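Local coordinates for protein hydroxyglutarate synthase (Oryza sativa, PDB 6W1K) that uses iron(II) and dioxygen to decarboxylate and hydroxylate 2-oxoadipate to D-2-hydroxyglutarate, a step of lysine catabolism, at residues A[88-93]-A[121-126]; A[93-98]-A[301-306]. All blocks are in the same frame, centred on the assembly; numbering follows the deposited sequence.

Contact 1: A[88-93]-A[121-126]. With OOG (2-oxoadipic acid), chain F.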
# COMPACT_ATOMS: atom_id res chain seq x y z
N GLU A 88 6.19 -0.10 -13.68
CA GLU A 88 7.17 -1.20 -13.62
C GLU A 88 6.61 -2.40 -12.86
O GLU A 88 5.81 -2.27 -11.92
CB GLU A 88 8.46 -0.73 -12.95
CG GLU A 88 8.91 0.70 -13.36
CD GLU A 88 8.93 0.92 -14.87
OE1 GLU A 88 9.38 -0.00 -15.59
OE2 GLU A 88 8.49 2.01 -15.33
N GLU A 89 7.01 -3.59 -13.30
CA GLU A 89 6.75 -4.83 -12.58
C GLU A 89 7.92 -5.18 -11.68
O GLU A 89 9.07 -5.20 -12.13
CB GLU A 89 6.50 -5.96 -13.58
CG GLU A 89 6.19 -7.29 -12.95
CD GLU A 89 6.04 -8.40 -13.97
OE1 GLU A 89 5.02 -8.39 -14.70
OE2 GLU A 89 6.95 -9.26 -14.04
N LEU A 90 7.62 -5.51 -10.43
CA LEU A 90 8.61 -5.98 -9.47
C LEU A 90 8.36 -7.45 -9.14
O LEU A 90 7.20 -7.87 -9.03
CB LEU A 90 8.51 -5.15 -8.19
CG LEU A 90 9.00 -3.71 -8.29
CD1 LEU A 90 7.99 -2.86 -9.01
CD2 LEU A 90 9.28 -3.15 -6.90
N ARG A 91 9.43 -8.22 -8.98
CA ARG A 91 9.32 -9.63 -8.65
C ARG A 91 9.96 -9.91 -7.30
O ARG A 91 11.02 -9.35 -6.99
CB ARG A 91 9.96 -10.49 -9.74
CG ARG A 91 9.32 -10.26 -11.10
CD ARG A 91 9.62 -11.40 -12.08
NE ARG A 91 8.51 -11.57 -13.03
CZ ARG A 91 7.39 -12.26 -12.79
NH1 ARG A 91 7.21 -12.89 -11.62
NH2 ARG A 91 6.44 -12.32 -13.72
N PHE A 92 9.33 -10.79 -6.52
CA PHE A 92 9.79 -11.17 -5.18
C PHE A 92 9.86 -12.68 -5.15
O PHE A 92 8.93 -13.34 -4.65
CB PHE A 92 8.87 -10.60 -4.11
CG PHE A 92 8.74 -9.14 -4.19
CD1 PHE A 92 7.79 -8.56 -5.03
CD2 PHE A 92 9.63 -8.31 -3.52
CE1 PHE A 92 7.71 -7.18 -5.17
CE2 PHE A 92 9.55 -6.93 -3.66
CZ PHE A 92 8.57 -6.37 -4.48
N PRO A 93 10.95 -13.28 -5.65
CA PRO A 93 10.99 -14.75 -5.79
C PRO A 93 10.83 -15.52 -4.48
O PRO A 93 10.12 -16.52 -4.47
CB PRO A 93 12.37 -15.03 -6.43
CG PRO A 93 12.81 -13.75 -7.03
CD PRO A 93 12.16 -12.63 -6.22
N ARG A 121 -0.05 7.26 -5.98
CA ARG A 121 0.34 6.08 -6.75
C ARG A 121 -0.36 4.87 -6.16
O ARG A 121 -0.84 4.89 -5.02
CB ARG A 121 1.86 5.90 -6.75
CG ARG A 121 2.68 7.11 -7.25
CD ARG A 121 4.11 6.92 -6.80
NE ARG A 121 5.00 8.03 -7.06
CZ ARG A 121 5.11 9.12 -6.31
NH1 ARG A 121 4.34 9.26 -5.22
NH2 ARG A 121 5.97 10.06 -6.64
N ILE A 122 -0.46 3.80 -6.94
CA ILE A 122 -1.05 2.56 -6.47
C ILE A 122 -0.05 1.43 -6.67
O ILE A 122 0.53 1.29 -7.75
CB ILE A 122 -2.38 2.22 -7.19
CG1 ILE A 122 -3.34 3.41 -7.18
CG2 ILE A 122 -3.01 1.01 -6.52
CD1 ILE A 122 -3.98 3.68 -5.89
N PHE A 123 0.16 0.62 -5.63
CA PHE A 123 1.06 -0.53 -5.64
C PHE A 123 0.18 -1.75 -5.39
O PHE A 123 -0.50 -1.81 -4.37
CB PHE A 123 2.14 -0.37 -4.55
CG PHE A 123 3.21 -1.43 -4.56
CD1 PHE A 123 2.96 -2.71 -4.05
CD2 PHE A 123 4.47 -1.14 -5.07
CE1 PHE A 123 3.97 -3.69 -4.05
CE2 PHE A 123 5.48 -2.11 -5.09
CZ PHE A 123 5.23 -3.38 -4.59
N ILE A 124 0.14 -2.70 -6.34
CA ILE A 124 -0.74 -3.87 -6.23
C ILE A 124 0.12 -5.11 -6.42
O ILE A 124 0.82 -5.24 -7.44
CB ILE A 124 -1.87 -3.87 -7.27
CG1 ILE A 124 -2.64 -2.55 -7.22
CG2 ILE A 124 -2.80 -5.02 -6.96
CD1 ILE A 124 -3.69 -2.38 -8.32
N SER A 125 0.11 -5.98 -5.45
CA SER A 125 0.87 -7.22 -5.53
C SER A 125 -0.10 -8.39 -5.62
O SER A 125 -1.30 -8.27 -5.33
CB SER A 125 1.82 -7.33 -4.33
OG SER A 125 1.11 -7.33 -3.13
N GLU A 126 0.42 -9.52 -6.09
CA GLU A 126 -0.34 -10.76 -6.07
C GLU A 126 0.55 -11.93 -5.67
O GLU A 126 1.73 -11.97 -6.02
CB GLU A 126 -0.98 -11.07 -7.44
CG GLU A 126 -0.00 -11.38 -8.56
CD GLU A 126 -0.66 -11.48 -9.95
OE1 GLU A 126 -1.86 -11.12 -10.12
OE2 GLU A 126 0.03 -11.91 -10.88
C2 OOG F . 3.38 -3.78 -0.13
C3 OOG F . 4.82 -3.61 0.34
C4 OOG F . 5.65 -2.89 -0.73
C6 OOG F . 6.58 -0.42 -0.96
O4 OOG F . 7.60 -0.81 -1.59
O3 OOG F . 6.52 0.75 -0.54
C5 OOG F . 5.42 -1.38 -0.70
C1 OOG F . 2.57 -4.69 0.81
O1 OOG F . 1.56 -5.17 0.44
O2 OOG F . 3.00 -4.96 2.11
O5 OOG F . 4.35 -0.94 -0.48

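Contact 2: A[93-98]-A[301-306]. With OOG (2-oxoadipic acid), chain F.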
# COMPACT_ATOMS: atom_id res chain seq x y z
N PRO A 93 10.95 -13.28 -5.65
CA PRO A 93 10.99 -14.75 -5.79
C PRO A 93 10.83 -15.52 -4.48
O PRO A 93 10.12 -16.52 -4.47
CB PRO A 93 12.37 -15.03 -6.43
CG PRO A 93 12.81 -13.75 -7.03
CD PRO A 93 12.16 -12.63 -6.22
N ALA A 94 11.51 -15.11 -3.40
CA ALA A 94 11.45 -15.88 -2.15
C ALA A 94 10.04 -15.92 -1.57
O ALA A 94 9.60 -16.94 -1.03
CB ALA A 94 12.43 -15.29 -1.13
N LYS A 95 9.33 -14.81 -1.66
CA LYS A 95 7.97 -14.71 -1.17
C LYS A 95 6.93 -15.12 -2.20
O LYS A 95 5.73 -15.17 -1.87
CB LYS A 95 7.67 -13.29 -0.72
CG LYS A 95 8.45 -12.83 0.52
CD LYS A 95 8.20 -11.31 0.76
CE LYS A 95 8.63 -10.91 2.17
NZ LYS A 95 10.12 -10.82 2.24
N LYS A 96 7.34 -15.43 -3.44
CA LYS A 96 6.44 -15.89 -4.49
C LYS A 96 5.38 -14.84 -4.81
O LYS A 96 4.19 -15.15 -4.92
CB LYS A 96 5.80 -17.23 -4.10
CG LYS A 96 6.85 -18.25 -3.58
CD LYS A 96 6.47 -19.71 -3.74
CE LYS A 96 7.56 -20.66 -3.15
NZ LYS A 96 7.28 -22.07 -3.50
N LEU A 97 5.82 -13.60 -4.99
CA LEU A 97 4.96 -12.47 -5.29
C LEU A 97 5.40 -11.76 -6.56
O LEU A 97 6.57 -11.79 -6.93
CB LEU A 97 4.97 -11.45 -4.14
CG LEU A 97 4.80 -11.95 -2.71
CD1 LEU A 97 5.06 -10.82 -1.70
CD2 LEU A 97 3.41 -12.54 -2.54
N ARG A 98 4.45 -11.10 -7.21
CA ARG A 98 4.69 -10.19 -8.33
C ARG A 98 3.91 -8.94 -7.98
O ARG A 98 2.88 -9.02 -7.30
CB ARG A 98 4.22 -10.81 -9.65
CG ARG A 98 4.15 -9.88 -10.82
CD ARG A 98 3.76 -10.65 -12.10
NE ARG A 98 2.31 -10.84 -12.21
CZ ARG A 98 1.49 -10.04 -12.88
NH1 ARG A 98 1.95 -8.98 -13.54
NH2 ARG A 98 0.18 -10.30 -12.91
N LYS A 301 11.35 -5.93 2.22
CA LYS A 301 11.38 -5.89 3.68
C LYS A 301 10.14 -5.22 4.26
O LYS A 301 9.72 -5.55 5.38
CB LYS A 301 12.65 -5.17 4.15
CG LYS A 301 13.97 -5.78 3.64
CD LYS A 301 14.27 -7.13 4.35
CE LYS A 301 15.52 -7.84 3.76
NZ LYS A 301 15.16 -9.10 3.03
N ILE A 302 9.52 -4.32 3.51
CA ILE A 302 8.32 -3.64 3.99
C ILE A 302 7.15 -4.60 4.01
O ILE A 302 6.26 -4.47 4.86
CB ILE A 302 8.04 -2.40 3.11
CG1 ILE A 302 9.16 -1.38 3.29
CG2 ILE A 302 6.71 -1.74 3.47
CD1 ILE A 302 9.13 -0.23 2.29
N PHE A 303 7.13 -5.61 3.11
CA PHE A 303 6.09 -6.64 3.16
C PHE A 303 6.00 -7.26 4.55
O PHE A 303 4.94 -7.77 4.95
CB PHE A 303 6.36 -7.78 2.15
CG PHE A 303 5.88 -7.49 0.74
CD1 PHE A 303 4.52 -7.29 0.47
CD2 PHE A 303 6.78 -7.44 -0.30
CE1 PHE A 303 4.09 -7.02 -0.81
CE2 PHE A 303 6.35 -7.16 -1.60
CZ PHE A 303 5.00 -6.95 -1.86
N GLU A 304 7.10 -7.27 5.28
CA GLU A 304 7.16 -7.96 6.55
C GLU A 304 6.59 -7.15 7.71
O GLU A 304 6.57 -7.64 8.85
CB GLU A 304 8.61 -8.38 6.81
CG GLU A 304 9.09 -9.41 5.77
CD GLU A 304 10.46 -9.99 6.07
OE1 GLU A 304 10.75 -10.21 7.27
OE2 GLU A 304 11.22 -10.23 5.10
N SER A 305 6.07 -5.95 7.44
CA SER A 305 5.36 -5.20 8.47
C SER A 305 4.18 -5.97 9.03
O SER A 305 3.77 -5.72 10.16
CB SER A 305 4.90 -3.87 7.90
OG SER A 305 6.01 -3.14 7.40
N THR A 306 3.63 -6.91 8.27
CA THR A 306 2.52 -7.70 8.74
C THR A 306 2.93 -9.08 9.23
O THR A 306 2.06 -9.86 9.64
CB THR A 306 1.47 -7.88 7.62
OG1 THR A 306 2.11 -8.31 6.41
CG2 THR A 306 0.68 -6.60 7.38
C2 OOG F . 3.38 -3.78 -0.13
C3 OOG F . 4.82 -3.61 0.34
C4 OOG F . 5.65 -2.89 -0.73
C6 OOG F . 6.58 -0.42 -0.96
O4 OOG F . 7.60 -0.81 -1.59
O3 OOG F . 6.52 0.75 -0.54
C5 OOG F . 5.42 -1.38 -0.70
C1 OOG F . 2.57 -4.69 0.81
O1 OOG F . 1.56 -5.17 0.44
O2 OOG F . 3.00 -4.96 2.11
O5 OOG F . 4.35 -0.94 -0.48

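Contact 1: A[88-93]-A[121-126]
Leu90 and Phe92 meet Phe123 across the breadth of an intervening strand, 97-103, which pairs antiparallel with both 85-92 and 121-127; the two outer strands therefore run in the same direction without bonding each other, and even Leu90 CA and Ser125 CA, the closest pair of alpha carbons, stand 8.8 Å apart. What joins them is apolar side chain alone. Leu90 and Phe92 both point toward 121-126, and the Phe123 ring closes the remaining distance because its CG lies anti to the backbone N (chi1 -174°). Leu90 puts a methyl, CD2, 4.3 Å from Phe123 CE2, at the edge of the ring and near its plane. The far corner of the other aromatic arrives at the same rim, Phe92 CZ lying 4.5 Å from Phe123 CZ, with the Phe92 ring turned obliquely to its neighbour. This curved mixed sheet belongs to a protein of the glyoxalase clan, and it cradles the metal site that His59, His195 and Glu267 form, occupied here by nickel. With its rim held by Leu90 and Phe92, Phe123 offers a face to 2-oxoadipate, whose C4 sits 3.8 Å from Phe123 CE1, offset toward the edge of the ring. Phe294 adds an edge-to-face contact to the same phenylalanine. Replacing Phe123 by an alanine would probably leave Leu90 CD2 and the end of Phe92 without their partner and open a gap beside the aliphatic chain of the substrate. Further along the strand, Ser125 OG is hydrogen-bonded to Tyr182 OH.

Contact 2: A[93-98]-A[301-306]
Lys95 brings its ammonium group to Glu304, the one polar link between the turn at 93-98 and the chain at 301-306. The salt bridge, Lys95 NZ to Glu304 OE2 at 3.1 Å, uses the anti side of the carboxylate and lies 22° out of its plane; a bend at the end of the lysine (chi4 76°) turns NZ toward this oxygen. The stronger partner of NZ is Asp300 OD1, just before the segment, so two acids share the charge and probably offset that of Lys301, whose NZ is 5.4 Å from Lys95 NZ. Apolar contacts lie deeper. Lys95 CE packs against Phe303 CB at 3.9 Å, while Leu97 directs CD1 over the middle of the Phe303 ring in a CH-pi contact, 3.8 Å from the centroid and 8° off the normal. The opposite face of that ring takes 2-oxoadipate, tightly: Phe303 CE1 is 3.2 Å from C1 of the ligand. Two hydrogen bonds order the 301-306 segment at Ile302 O, which accepts from Ser305 N and, on a lone pair in the carbonyl plane, from Ser305 OG at 2.9 Å. In segment 93-98, Lys96 and Leu97 both face Phe92, a G1 beta bulge at the end of the hairpin between strands 85-92 and 97-103. Phe303, sandwiched between Leu97 and the substrate, thus forms an aromatic wall of the 2-oxoadipate pocket, with the bulged hairpin backing it.

Segments 88-93 and 93-98 follow on from each other through Pro93, and the centres of contacts 1 and 2 are 10 Å apart. The hairpin ties them: Phe92 N and Leu97 O, 3.0 Å apart, are a probable hydrogen bond. On the other edge of strand 97-103, Glu126 OE2 of strand 121-127 forms a salt bridge of 2.6 Å with Arg98 NH2. The aromatic side chains join them too, since Phe92 packs edge-to-face with Phe303, which also touches Phe123. Each contact gives one phenylalanine ring face to the same 2-oxoadipate; the side chain of Phe123 is about 6 Å from the nickel ion and that of Phe303 about 8 Å. Arg63 and Tyr265 supply hydrogen bonds to the ligand.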